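Local coordinates for endoglucanase (Humicola insolens, PDB 1DYS), which hydrolyses internal beta-1,4-glucosidic linkages of cellulose as a family 6 glycoside hydrolase, contributing to the recycling of plant biomass, at residues 54-59 against 114-119; 280-285 against 317-322; 286-291 against 332-337. All blocks are in the same frame, centred on the assembly; numbering follows the deposited sequence.

Contact 1. Residues 54-59 against 114-119; sequences SNIFLL and NEYVNP
At the loop that leaves strand 51-53 of the parallel sheet and leads into helix 60-74, I56 and L59 pack against E115, Y116 and P119 of helix 108-126. I56 lays CG1 3.6 Å from the backbone O of E115, while its CD1 lies 3.9 Å from E115 CB. CG1 also touches Y116 CB. L59 sets CD1 3.7 Å from E115 O and against P119 CB, while its CD2 lies 3.9 Å from the backbone O of Y116 and also near CD1 of that ring. N55 shapes the loop through an Asx motif, its OD1 accepting from L58 N at 3.0 Å. The helix departs from regular geometry here, with a wider pi-type turn at 114-117 and a kink at P119. Y116 has CG anti to its backbone N (chi1 179°), which carries the ring along the loop with CE1 4.0 Å from N55 O, near the ring plane. Its hydroxyl is hydrogen-bonded to Y86 N and to O of I53, which lies between W52 and S54, residues assigned to substrate binding. E115 sends its carboxylate elsewhere, pairing OE1 with R60 of the second subunit in a salt bridge, and I56 packs on F57 of that subunit.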
ATOM      1  N   SER A  54       4.181   7.246   7.104  1.00 15.20           N
ATOM      2  CA  SER A  54       4.492   5.896   6.621  1.00 10.25           C
ATOM      3  C   SER A  54       5.193   5.827   5.284  1.00 14.35           C
ATOM      4  O   SER A  54       5.422   4.730   4.779  1.00 15.04           O
ATOM      5  CB  SER A  54       3.214   5.047   6.623  1.00 13.89           C
ATOM      6  OG  SER A  54       2.584   5.094   7.921  1.00 17.22           O
ATOM      7  N   ASN A  55       5.468   6.953   4.665  1.00 15.12           N
ATOM      8  CA  ASN A  55       6.195   7.003   3.398  1.00 14.74           C
ATOM      9  C   ASN A  55       6.549   8.459   3.095  1.00 15.53           C
ATOM     10  O   ASN A  55       6.194   9.386   3.835  1.00 15.28           O
ATOM     11  CB  ASN A  55       5.436   6.360   2.249  1.00 14.25           C
ATOM     12  CG  ASN A  55       4.060   6.963   2.141  1.00 15.84           C
ATOM     13  OD1 ASN A  55       3.872   8.156   1.921  1.00 15.76           O
ATOM     14  ND2 ASN A  55       3.065   6.103   2.388  1.00 20.84           N
ATOM     15  N   ILE A  56       7.343   8.663   2.048  1.00 13.68           N
ATOM     16  CA  ILE A  56       7.900   9.974   1.697  1.00 16.07           C
ATOM     17  C   ILE A  56       6.783  10.926   1.324  1.00 15.12           C
ATOM     18  O   ILE A  56       6.829  12.101   1.739  1.00 14.39           O
ATOM     19  CB  ILE A  56       8.946   9.836   0.573  1.00 14.99           C
ATOM     20  CG1 ILE A  56      10.261   9.291   1.168  1.00 15.05           C
ATOM     21  CG2 ILE A  56       9.231  11.170  -0.114  1.00 15.64           C
ATOM     22  CD1 ILE A  56      11.075   8.566   0.068  1.00 15.09           C
ATOM     23  N   PHE A  57       5.772  10.464   0.608  1.00 15.86           N
ATOM     24  CA  PHE A  57       4.608  11.288   0.293  1.00 11.80           C
ATOM     25  C   PHE A  57       4.004  11.886   1.588  1.00 15.24           C
ATOM     26  O   PHE A  57       3.582  13.042   1.587  1.00 14.57           O
ATOM     27  CB  PHE A  57       3.575  10.433  -0.428  1.00 15.25           C
ATOM     28  CG  PHE A  57       2.279  11.104  -0.768  1.00 14.23           C
ATOM     29  CD1 PHE A  57       2.178  11.861  -1.913  1.00 15.89           C
ATOM     30  CD2 PHE A  57       1.183  11.023   0.074  1.00 15.74           C
ATOM     31  CE1 PHE A  57       0.989  12.487  -2.248  1.00 16.76           C
ATOM     32  CE2 PHE A  57      -0.020  11.610  -0.251  1.00 21.90           C
ATOM     33  CZ  PHE A  57      -0.095  12.379  -1.402  1.00 19.88           C
ATOM     34  N   LEU A  58       3.847  11.083   2.617  1.00 13.64           N
ATOM     35  CA  LEU A  58       3.271  11.500   3.871  1.00 13.38           C
ATOM     36  C   LEU A  58       4.177  12.391   4.700  1.00 13.46           C
ATOM     37  O   LEU A  58       3.650  12.839   5.740  1.00 14.86           O
ATOM     38  CB  LEU A  58       2.708  10.358   4.714  1.00 18.35           C
ATOM     39  CG  LEU A  58       1.619   9.550   4.011  1.00 16.27           C
ATOM     40  CD1 LEU A  58       1.300   8.257   4.773  1.00 14.80           C
ATOM     41  CD2 LEU A  58       0.347  10.393   3.882  1.00 19.12           C
ATOM     42  N   LEU A  59       5.400  12.725   4.313  1.00 13.01           N
ATOM     43  CA  LEU A  59       6.112  13.783   5.072  1.00 11.72           C
ATOM     44  C   LEU A  59       5.284  15.052   5.155  1.00 14.70           C
ATOM     45  O   LEU A  59       5.425  15.780   6.152  1.00 16.53           O
ATOM     46  CB  LEU A  59       7.437  14.130   4.352  1.00 14.46           C
ATOM     47  CG  LEU A  59       8.518  13.033   4.483  1.00 18.29           C
ATOM     48  CD1 LEU A  59       9.574  13.264   3.403  1.00 18.73           C
ATOM     49  CD2 LEU A  59       9.141  13.124   5.871  1.00 17.83           C
ATOM     50  N   ASN A 114      18.507  10.187   3.156  1.00 17.28           N
ATOM     51  CA  ASN A 114      18.445  11.461   2.462  1.00 19.38           C
ATOM     52  C   ASN A 114      17.067  11.909   2.042  1.00 19.48           C
ATOM     53  O   ASN A 114      16.839  13.131   2.050  1.00 17.22           O
ATOM     54  CB  ASN A 114      19.378  11.365   1.216  1.00 24.81           C
ATOM     55  CG  ASN A 114      20.786  11.009   1.700  1.00 24.65           C
ATOM     56  OD1 ASN A 114      21.278  11.568   2.671  1.00 31.58           O
ATOM     57  ND2 ASN A 114      21.456  10.057   1.068  1.00 36.52           N
ATOM     58  N   GLU A 115      16.166  11.013   1.714  1.00 16.28           N
ATOM     59  CA  GLU A 115      14.847  11.411   1.249  1.00 14.50           C
ATOM     60  C   GLU A 115      13.768  11.278   2.337  1.00 15.88           C
ATOM     61  O   GLU A 115      12.694  11.836   2.060  1.00 16.27           O
ATOM     62  CB  GLU A 115      14.446  10.552   0.034  1.00 19.55           C
ATOM     63  CG  GLU A 115      15.268  10.834  -1.216  1.00 22.17           C
ATOM     64  CD  GLU A 115      14.773  10.056  -2.428  1.00 22.87           C
ATOM     65  OE1 GLU A 115      13.619  10.237  -2.884  1.00 27.70           O
ATOM     66  OE2 GLU A 115      15.510   9.184  -2.920  1.00 23.83           O
ATOM     67  N   TYR A 116      14.097  10.589   3.439  1.00 15.52           N
ATOM     68  CA  TYR A 116      13.057  10.428   4.470  1.00 17.64           C
ATOM     69  C   TYR A 116      13.512  10.964   5.832  1.00 16.03           C
ATOM     70  O   TYR A 116      12.854  11.933   6.243  1.00 15.92           O
ATOM     71  CB  TYR A 116      12.563   8.981   4.496  1.00 13.83           C
ATOM     72  CG  TYR A 116      11.512   8.740   5.564  1.00 13.56           C
ATOM     73  CD1 TYR A 116      10.186   9.109   5.367  1.00 13.73           C
ATOM     74  CD2 TYR A 116      11.871   8.197   6.780  1.00 13.86           C
ATOM     75  CE1 TYR A 116       9.223   8.920   6.359  1.00 13.57           C
ATOM     76  CE2 TYR A 116      10.912   8.002   7.795  1.00 14.58           C
ATOM     77  CZ  TYR A 116       9.606   8.350   7.556  1.00 15.69           C
ATOM     78  OH  TYR A 116       8.644   8.170   8.538  1.00 13.22           O
ATOM     79  N   VAL A 117      14.599  10.458   6.407  1.00 17.46           N
ATOM     80  CA  VAL A 117      15.004  11.012   7.704  1.00 13.96           C
ATOM     81  C   VAL A 117      15.420  12.480   7.607  1.00 14.91           C
ATOM     82  O   VAL A 117      14.936  13.296   8.408  1.00 15.45           O
ATOM     83  CB  VAL A 117      16.116  10.143   8.322  1.00 14.52           C
ATOM     84  CG1 VAL A 117      16.633  10.715   9.610  1.00 16.06           C
ATOM     85  CG2 VAL A 117      15.545   8.726   8.576  1.00 13.31           C
ATOM     86  N   ASN A 118      16.244  12.865   6.619  1.00 18.31           N
ATOM     87  CA  ASN A 118      16.656  14.283   6.614  1.00 14.39           C
ATOM     88  C   ASN A 118      15.522  15.257   6.597  1.00 13.82           C
ATOM     89  O   ASN A 118      15.462  16.164   7.457  1.00 18.34           O
ATOM     90  CB  ASN A 118      17.692  14.523   5.521  1.00 14.65           C
ATOM     91  CG  ASN A 118      18.982  13.813   5.871  1.00 15.75           C
ATOM     92  OD1 ASN A 118      19.275  13.236   6.913  1.00 19.36           O
ATOM     93  ND2 ASN A 118      19.885  13.842   4.867  1.00 17.69           N
ATOM     94  N   PRO A 119      14.570  15.126   5.716  1.00 13.44           N
ATOM     95  CA  PRO A 119      13.432  16.017   5.597  1.00 12.82           C
ATOM     96  C   PRO A 119      12.588  15.966   6.864  1.00 19.27           C
ATOM     97  O   PRO A 119      12.058  17.000   7.289  1.00 15.57           O
ATOM     98  CB  PRO A 119      12.656  15.736   4.315  1.00 19.42           C
ATOM     99  CG  PRO A 119      13.438  14.612   3.718  1.00 25.27           C
ATOM    100  CD  PRO A 119      14.616  14.206   4.567  1.00 18.21           C
TER

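Contact 2. Residues 280-285 against 317-322; sequences GQWCNV and GQCGMG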
ATOM      1  N   GLY A 280      -0.357 -14.059  18.956  1.00 20.36           N
ATOM      2  CA  GLY A 280       0.206 -13.454  17.747  1.00 22.05           C
ATOM      3  C   GLY A 280      -0.842 -12.997  16.753  1.00 24.17           C
ATOM      4  O   GLY A 280      -0.450 -12.388  15.748  1.00 20.78           O
ATOM      5  N   GLN A 281      -2.122 -13.233  16.972  1.00 22.02           N
ATOM      6  CA  GLN A 281      -3.172 -12.722  16.080  1.00 17.94           C
ATOM      7  C   GLN A 281      -3.138 -11.196  16.080  1.00 16.82           C
ATOM      8  O   GLN A 281      -2.996 -10.571  17.134  1.00 23.09           O
ATOM      9  CB  GLN A 281      -4.559 -13.228  16.458  1.00 22.30           C
ATOM     10  CG  GLN A 281      -4.817 -14.697  16.119  1.00 29.03           C
ATOM     11  CD  GLN A 281      -6.145 -15.099  16.748  1.00 38.84           C
ATOM     12  OE1 GLN A 281      -6.179 -15.484  17.916  1.00 36.72           O
ATOM     13  NE2 GLN A 281      -7.236 -14.978  16.004  1.00 41.84           N
ATOM     14  N   TRP A 282      -3.176 -10.578  14.892  1.00 19.27           N
ATOM     15  CA  TRP A 282      -3.030  -9.125  14.799  1.00 19.52           C
ATOM     16  C   TRP A 282      -3.972  -8.376  13.874  1.00 19.99           C
ATOM     17  O   TRP A 282      -3.964  -7.130  13.927  1.00 18.26           O
ATOM     18  CB  TRP A 282      -1.597  -8.826  14.253  1.00 24.77           C
ATOM     19  CG  TRP A 282      -1.400  -9.520  12.935  1.00 23.68           C
ATOM     20  CD1 TRP A 282      -1.000 -10.821  12.735  1.00 22.06           C
ATOM     21  CD2 TRP A 282      -1.637  -8.979  11.624  1.00 25.36           C
ATOM     22  NE1 TRP A 282      -1.002 -11.116  11.394  1.00 30.20           N
ATOM     23  CE2 TRP A 282      -1.375  -9.993  10.691  1.00 29.10           C
ATOM     24  CE3 TRP A 282      -2.010  -7.715  11.159  1.00 24.71           C
ATOM     25  CZ2 TRP A 282      -1.498  -9.806   9.311  1.00 25.73           C
ATOM     26  CZ3 TRP A 282      -2.153  -7.535   9.797  1.00 23.84           C
ATOM     27  CH2 TRP A 282      -1.895  -8.565   8.875  1.00 27.45           C
ATOM     28  N   CYS A 283      -4.618  -9.049  12.942  1.00 16.77           N
ATOM     29  CA  CYS A 283      -5.389  -8.356  11.916  1.00 16.10           C
ATOM     30  C   CYS A 283      -6.832  -8.142  12.307  1.00 17.58           C
ATOM     31  O   CYS A 283      -7.566  -9.107  12.501  1.00 20.39           O
ATOM     32  CB  CYS A 283      -5.341  -9.136  10.574  1.00 18.32           C
ATOM     33  SG  CYS A 283      -6.155  -8.188   9.261  1.00 15.79           S
ATOM     34  N   ASN A 284      -7.227  -6.895  12.450  1.00 15.88           N
ATOM     35  CA  ASN A 284      -8.594  -6.499  12.741  1.00 13.86           C
ATOM     36  C   ASN A 284      -9.217  -7.413  13.803  1.00 16.24           C
ATOM     37  O   ASN A 284     -10.280  -7.974  13.605  1.00 17.28           O
ATOM     38  CB  ASN A 284      -9.412  -6.454  11.465  1.00 15.80           C
ATOM     39  CG  ASN A 284      -8.839  -5.505  10.433  1.00 15.74           C
ATOM     40  OD1 ASN A 284      -8.319  -4.421  10.745  1.00 15.56           O
ATOM     41  ND2 ASN A 284      -8.900  -5.930   9.180  1.00 17.85           N
ATOM     42  N   VAL A 285      -8.522  -7.458  14.930  1.00 17.47           N
ATOM     43  CA  VAL A 285      -8.969  -8.339  16.022  1.00 16.74           C
ATOM     44  C   VAL A 285     -10.292  -7.868  16.566  1.00 17.06           C
ATOM     45  O   VAL A 285     -10.584  -6.706  16.807  1.00 17.11           O
ATOM     46  CB  VAL A 285      -7.858  -8.473  17.080  1.00 17.52           C
ATOM     47  CG1 VAL A 285      -8.316  -9.071  18.401  1.00 20.33           C
ATOM     48  CG2 VAL A 285      -6.738  -9.254  16.435  1.00 16.10           C
ATOM     49  N   GLY A 317      -5.648  -4.746   7.330  1.00 15.50           N
ATOM     50  CA  GLY A 317      -5.476  -5.543   6.094  1.00 12.47           C
ATOM     51  C   GLY A 317      -6.812  -6.219   5.792  1.00 14.64           C
ATOM     52  O   GLY A 317      -7.735  -6.144   6.614  1.00 16.59           O
ATOM     53  N   GLN A 318      -6.926  -6.950   4.688  1.00 14.21           N
ATOM     54  CA  GLN A 318      -8.165  -7.609   4.302  1.00 14.75           C
ATOM     55  C   GLN A 318      -8.235  -8.973   4.982  1.00 22.28           C
ATOM     56  O   GLN A 318      -8.026 -10.015   4.370  1.00 22.93           O
ATOM     57  CB  GLN A 318      -8.242  -7.757   2.785  1.00 16.11           C
ATOM     58  CG  GLN A 318      -8.005  -6.492   2.019  1.00 24.55           C
ATOM     59  CD  GLN A 318      -8.054  -6.688   0.503  1.00 31.53           C
ATOM     60  OE1 GLN A 318      -6.973  -6.641  -0.060  1.00 27.30           O
ATOM     61  NE2 GLN A 318      -9.299  -6.890   0.097  1.00 29.42           N
ATOM     62  N   CYS A 319      -8.491  -8.918   6.295  1.00 19.08           N
ATOM     63  CA  CYS A 319      -8.415 -10.095   7.124  1.00 16.55           C
ATOM     64  C   CYS A 319      -9.116  -9.793   8.447  1.00 22.67           C
ATOM     65  O   CYS A 319      -9.540  -8.658   8.678  1.00 16.92           O
ATOM     66  CB  CYS A 319      -6.945 -10.447   7.358  1.00 21.55           C
ATOM     67  SG  CYS A 319      -5.673  -9.208   7.588  1.00 17.95           S
ATOM     68  N   GLY A 320      -9.260 -10.856   9.230  1.00 22.31           N
ATOM     69  CA  GLY A 320      -9.741 -10.759  10.578  1.00 22.24           C
ATOM     70  C   GLY A 320     -11.190 -10.584  10.890  1.00 27.16           C
ATOM     71  O   GLY A 320     -11.724 -11.202  11.833  1.00 29.10           O
ATOM     72  N   MET A 321     -11.855  -9.697  10.185  1.00 29.52           N
ATOM     73  CA  MET A 321     -13.246  -9.354  10.426  1.00 31.67           C
ATOM     74  C   MET A 321     -13.864  -9.184   9.049  1.00 27.43           C
ATOM     75  O   MET A 321     -13.225  -8.672   8.131  1.00 30.77           O
ATOM     76  CB  MET A 321     -13.383  -8.145  11.337  1.00 28.11           C
ATOM     77  CG  MET A 321     -14.829  -7.893  11.754  1.00 31.81           C
ATOM     78  SD  MET A 321     -15.017  -6.539  12.922  1.00 31.22           S
ATOM     79  CE  MET A 321     -16.151  -5.471  12.030  1.00 26.93           C
ATOM     80  N   GLY A 322     -15.032  -9.793   8.883  1.00 32.97           N
ATOM     81  CA  GLY A 322     -15.711  -9.759   7.585  1.00 31.12           C
ATOM     82  C   GLY A 322     -15.895  -8.328   7.105  1.00 25.96           C
ATOM     83  O   GLY A 322     -16.289  -7.456   7.887  1.00 34.14           O
TER
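C283 and C319 are joined by a disulfide that ties two irregular loops together, SG to SG 2.0 Å, with a torsion of 89° about the S-S bond, close to the relaxed right angle. The C283 sulfur stands anti to its backbone N (chi1 -174°), reaching straight across to the other loop. Beside the bridge, the N284 amide donates from ND2 to C319 O at 2.8 Å, a fairly straight bond (161°) lying near the amide plane, and more weakly to G317 O, also at 2.8 Å. The carbonyls on both sides of the inverse gamma turn centred on Q318 thus converge on one nitrogen. G320 meets C283 O through a CA-H...O contact of 3.3 Å; a side chain there would collide with that oxygen, and its positive phi also suits glycine. The indole of W282, a residue assigned to substrate binding, lies obliquely to the bridge, CH2 4.0 Å from C319 SG, and one of its faces takes C283 CB near the rim. In the second shell, D316 OD2 accepts from N284 N, S315 OG bonds to N284 ND2, and Y223 OH bonds to W282 O. Farther out, N284 and M321 touch Y334 on helix 332-340; 280-285 lies in the loop between strands 270-271 and 288-289, while the loop from strand 303-307 to that helix holds 317-322.

Contact 3. Residues 286-291 against 332-337; sequences NPAGFG and DAYAQM
M337 reaches from helix 332-340 to N286, P287 and A288, where the chain enters strand 288-289, half of a two-stranded antiparallel sheet with 270-271. With CG anti to the backbone N (chi1 169°) and chi2 also near trans, the methionine runs out from the helix before bending at chi3 (70°), which folds CE back over the Y334 ring, 3.3 Å above the plane and over its centre. The sulfur itself faces the strand: A288 N points at SD in a weak hydrogen bond of 3.5 Å, N286 CB lies 3.6 Å from SD, and CE sits 3.6 Å from A288 O. With M337 cut back to an alanine, A288 N would probably lose its weak sulfur acceptor and a gap would open between the Y334 ring and the strand. N286, with CG between its backbone N and carbonyl carbon (chi1 60°), presents CB to SD while ND2 bonds to the backbone oxygens of N284 and G320. A cis peptide bond precedes P287. Farther along the strand segment, F290 stacks on W308 and brings CZ 4.4 Å from A335 O, obliquely to its ring. The Y334 hydroxyl hydrogen-bonds to V285 O and also lies 3.8 Å from A288 CB.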
ATOM      1  N   ASN A 286     -11.173  -8.855  16.787  1.00 16.18           N
ATOM      2  CA  ASN A 286     -12.515  -8.516  17.284  1.00 17.11           C
ATOM      3  C   ASN A 286     -13.030  -9.681  18.134  1.00 18.44           C
ATOM      4  O   ASN A 286     -12.722 -10.836  17.877  1.00 22.45           O
ATOM      5  CB  ASN A 286     -13.444  -8.184  16.136  1.00 17.36           C
ATOM      6  CG  ASN A 286     -13.585  -9.369  15.188  1.00 32.33           C
ATOM      7  OD1 ASN A 286     -14.510 -10.185  15.303  1.00 24.90           O
ATOM      8  ND2 ASN A 286     -12.632  -9.499  14.263  1.00 23.19           N
ATOM      9  N   PRO A 287     -13.804  -9.329  19.146  1.00 19.71           N
ATOM     10  CA  PRO A 287     -14.211  -7.999  19.518  1.00 18.73           C
ATOM     11  C   PRO A 287     -13.154  -7.129  20.176  1.00 16.37           C
ATOM     12  O   PRO A 287     -12.292  -7.637  20.896  1.00 18.92           O
ATOM     13  CB  PRO A 287     -15.330  -8.132  20.592  1.00 20.00           C
ATOM     14  CG  PRO A 287     -15.267  -9.583  20.976  1.00 26.90           C
ATOM     15  CD  PRO A 287     -14.353 -10.354  20.058  1.00 21.06           C
ATOM     16  N   ALA A 288     -13.219  -5.842  19.869  1.00 16.47           N
ATOM     17  CA  ALA A 288     -12.282  -4.898  20.513  1.00 17.03           C
ATOM     18  C   ALA A 288     -12.974  -3.560  20.769  1.00 11.14           C
ATOM     19  O   ALA A 288     -14.003  -3.241  20.173  1.00 14.93           O
ATOM     20  CB  ALA A 288     -11.052  -4.685  19.632  1.00 15.95           C
ATOM     21  N   GLY A 289     -12.390  -2.788  21.704  1.00 14.35           N
ATOM     22  CA  GLY A 289     -12.968  -1.479  21.959  1.00 15.43           C
ATOM     23  C   GLY A 289     -11.864  -0.419  21.950  1.00 15.53           C
ATOM     24  O   GLY A 289     -10.681  -0.772  22.109  1.00 14.49           O
ATOM     25  N   PHE A 290     -12.309   0.823  21.769  1.00 13.29           N
ATOM     26  CA  PHE A 290     -11.366   1.928  21.997  1.00 13.91           C
ATOM     27  C   PHE A 290     -10.873   1.809  23.451  1.00 14.01           C
ATOM     28  O   PHE A 290     -11.674   1.547  24.397  1.00 18.13           O
ATOM     29  CB  PHE A 290     -11.979   3.296  21.894  1.00 13.41           C
ATOM     30  CG  PHE A 290     -12.408   3.751  20.531  1.00 14.54           C
ATOM     31  CD1 PHE A 290     -11.480   3.678  19.488  1.00 15.61           C
ATOM     32  CD2 PHE A 290     -13.632   4.329  20.271  1.00 15.38           C
ATOM     33  CE1 PHE A 290     -11.804   4.131  18.233  1.00 16.64           C
ATOM     34  CE2 PHE A 290     -13.967   4.786  19.016  1.00 16.02           C
ATOM     35  CZ  PHE A 290     -13.048   4.673  17.980  1.00 13.96           C
ATOM     36  N   GLY A 291      -9.570   1.946  23.652  1.00 16.12           N
ATOM     37  CA  GLY A 291      -9.037   1.834  25.011  1.00 15.83           C
ATOM     38  C   GLY A 291      -9.027   3.226  25.665  1.00 15.05           C
ATOM     39  O   GLY A 291      -9.559   4.207  25.191  1.00 16.86           O
ATOM     40  N   ASP A 332     -15.438   1.208   8.462  1.00 17.34           N
ATOM     41  CA  ASP A 332     -16.394   1.846   9.372  1.00 19.24           C
ATOM     42  C   ASP A 332     -17.135   0.918  10.296  1.00 16.36           C
ATOM     43  O   ASP A 332     -17.386   1.327  11.441  1.00 16.52           O
ATOM     44  CB  ASP A 332     -17.307   2.769   8.553  1.00 15.59           C
ATOM     45  CG  ASP A 332     -17.972   3.786   9.464  1.00 18.84           C
ATOM     46  OD1 ASP A 332     -17.229   4.671   9.931  1.00 18.37           O
ATOM     47  OD2 ASP A 332     -19.208   3.692   9.673  1.00 21.30           O
ATOM     48  N   ALA A 333     -17.444  -0.334   9.919  1.00 16.52           N
ATOM     49  CA  ALA A 333     -18.089  -1.218  10.880  1.00 16.87           C
ATOM     50  C   ALA A 333     -17.161  -1.512  12.082  1.00 13.54           C
ATOM     51  O   ALA A 333     -17.646  -1.766  13.180  1.00 16.52           O
ATOM     52  CB  ALA A 333     -18.463  -2.523  10.184  1.00 20.56           C
ATOM     53  N   TYR A 334     -15.867  -1.538  11.781  1.00 15.39           N
ATOM     54  CA  TYR A 334     -14.910  -1.761  12.864  1.00 14.46           C
ATOM     55  C   TYR A 334     -14.872  -0.548  13.794  1.00 15.06           C
ATOM     56  O   TYR A 334     -14.812  -0.766  15.012  1.00 16.95           O
ATOM     57  CB  TYR A 334     -13.557  -2.123  12.273  1.00 14.33           C
ATOM     58  CG  TYR A 334     -12.602  -2.734  13.260  1.00 16.96           C
ATOM     59  CD1 TYR A 334     -11.900  -1.899  14.126  1.00 12.69           C
ATOM     60  CD2 TYR A 334     -12.363  -4.085  13.346  1.00 17.31           C
ATOM     61  CE1 TYR A 334     -10.997  -2.408  15.050  1.00 14.54           C
ATOM     62  CE2 TYR A 334     -11.470  -4.625  14.243  1.00 16.18           C
ATOM     63  CZ  TYR A 334     -10.787  -3.767  15.095  1.00 14.97           C
ATOM     64  OH  TYR A 334      -9.914  -4.301  16.005  1.00 16.04           O
ATOM     65  N   ALA A 335     -14.878   0.645  13.201  1.00 17.05           N
ATOM     66  CA  ALA A 335     -14.935   1.871  13.975  1.00 18.69           C
ATOM     67  C   ALA A 335     -16.216   1.935  14.821  1.00 18.05           C
ATOM     68  O   ALA A 335     -16.120   2.262  16.013  1.00 16.39           O
ATOM     69  CB  ALA A 335     -14.879   3.099  13.086  1.00 16.72           C
ATOM     70  N   GLN A 336     -17.340   1.497  14.301  1.00 17.93           N
ATOM     71  CA  GLN A 336     -18.571   1.427  15.110  1.00 16.33           C
ATOM     72  C   GLN A 336     -18.379   0.451  16.249  1.00 14.31           C
ATOM     73  O   GLN A 336     -18.703   0.738  17.418  1.00 18.81           O
ATOM     74  CB  GLN A 336     -19.770   1.054  14.199  1.00 16.97           C
ATOM     75  CG  GLN A 336     -20.102   2.163  13.213  1.00 21.18           C
ATOM     76  CD  GLN A 336     -21.216   1.695  12.287  1.00 22.27           C
ATOM     77  OE1 GLN A 336     -22.238   1.227  12.819  1.00 26.15           O
ATOM     78  NE2 GLN A 336     -21.018   1.787  10.986  1.00 19.55           N
ATOM     79  N   MET A 337     -17.776  -0.720  16.043  1.00 16.42           N
ATOM     80  CA  MET A 337     -17.504  -1.689  17.079  1.00 15.57           C
ATOM     81  C   MET A 337     -16.626  -1.130  18.191  1.00 19.15           C
ATOM     82  O   MET A 337     -16.858  -1.261  19.407  1.00 17.09           O
ATOM     83  CB  MET A 337     -16.920  -2.987  16.501  1.00 12.96           C
ATOM     84  CG  MET A 337     -16.374  -3.925  17.569  1.00 13.77           C
ATOM     85  SD  MET A 337     -15.157  -5.142  17.011  1.00 17.79           S
ATOM     86  CE  MET A 337     -13.806  -3.993  16.684  1.00 15.11           C
TER

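Contact 1 closes before the other two open, and stands well apart from them: its centre is 28 Å from that of contact 2 and 31 Å from that of contact 3, with no touching atoms. Contacts 2 and 3 lie 12 Å apart between centres, and their segments alternate along the chain. They touch directly, through hydrogen bonds and packing between 284-286, 320-321 and Y334. Residues 54-59 follow strand 51-53 of the parallel sheet and 317-322 follow its strand 303-307, while 286-291 holds strand 288-289 of the small antiparallel sheet. Contacts 1 and 2 touch the second subunit, and each includes a residue assigned to substrate binding, consistent with both flanking the cleft of this family 6 barrel.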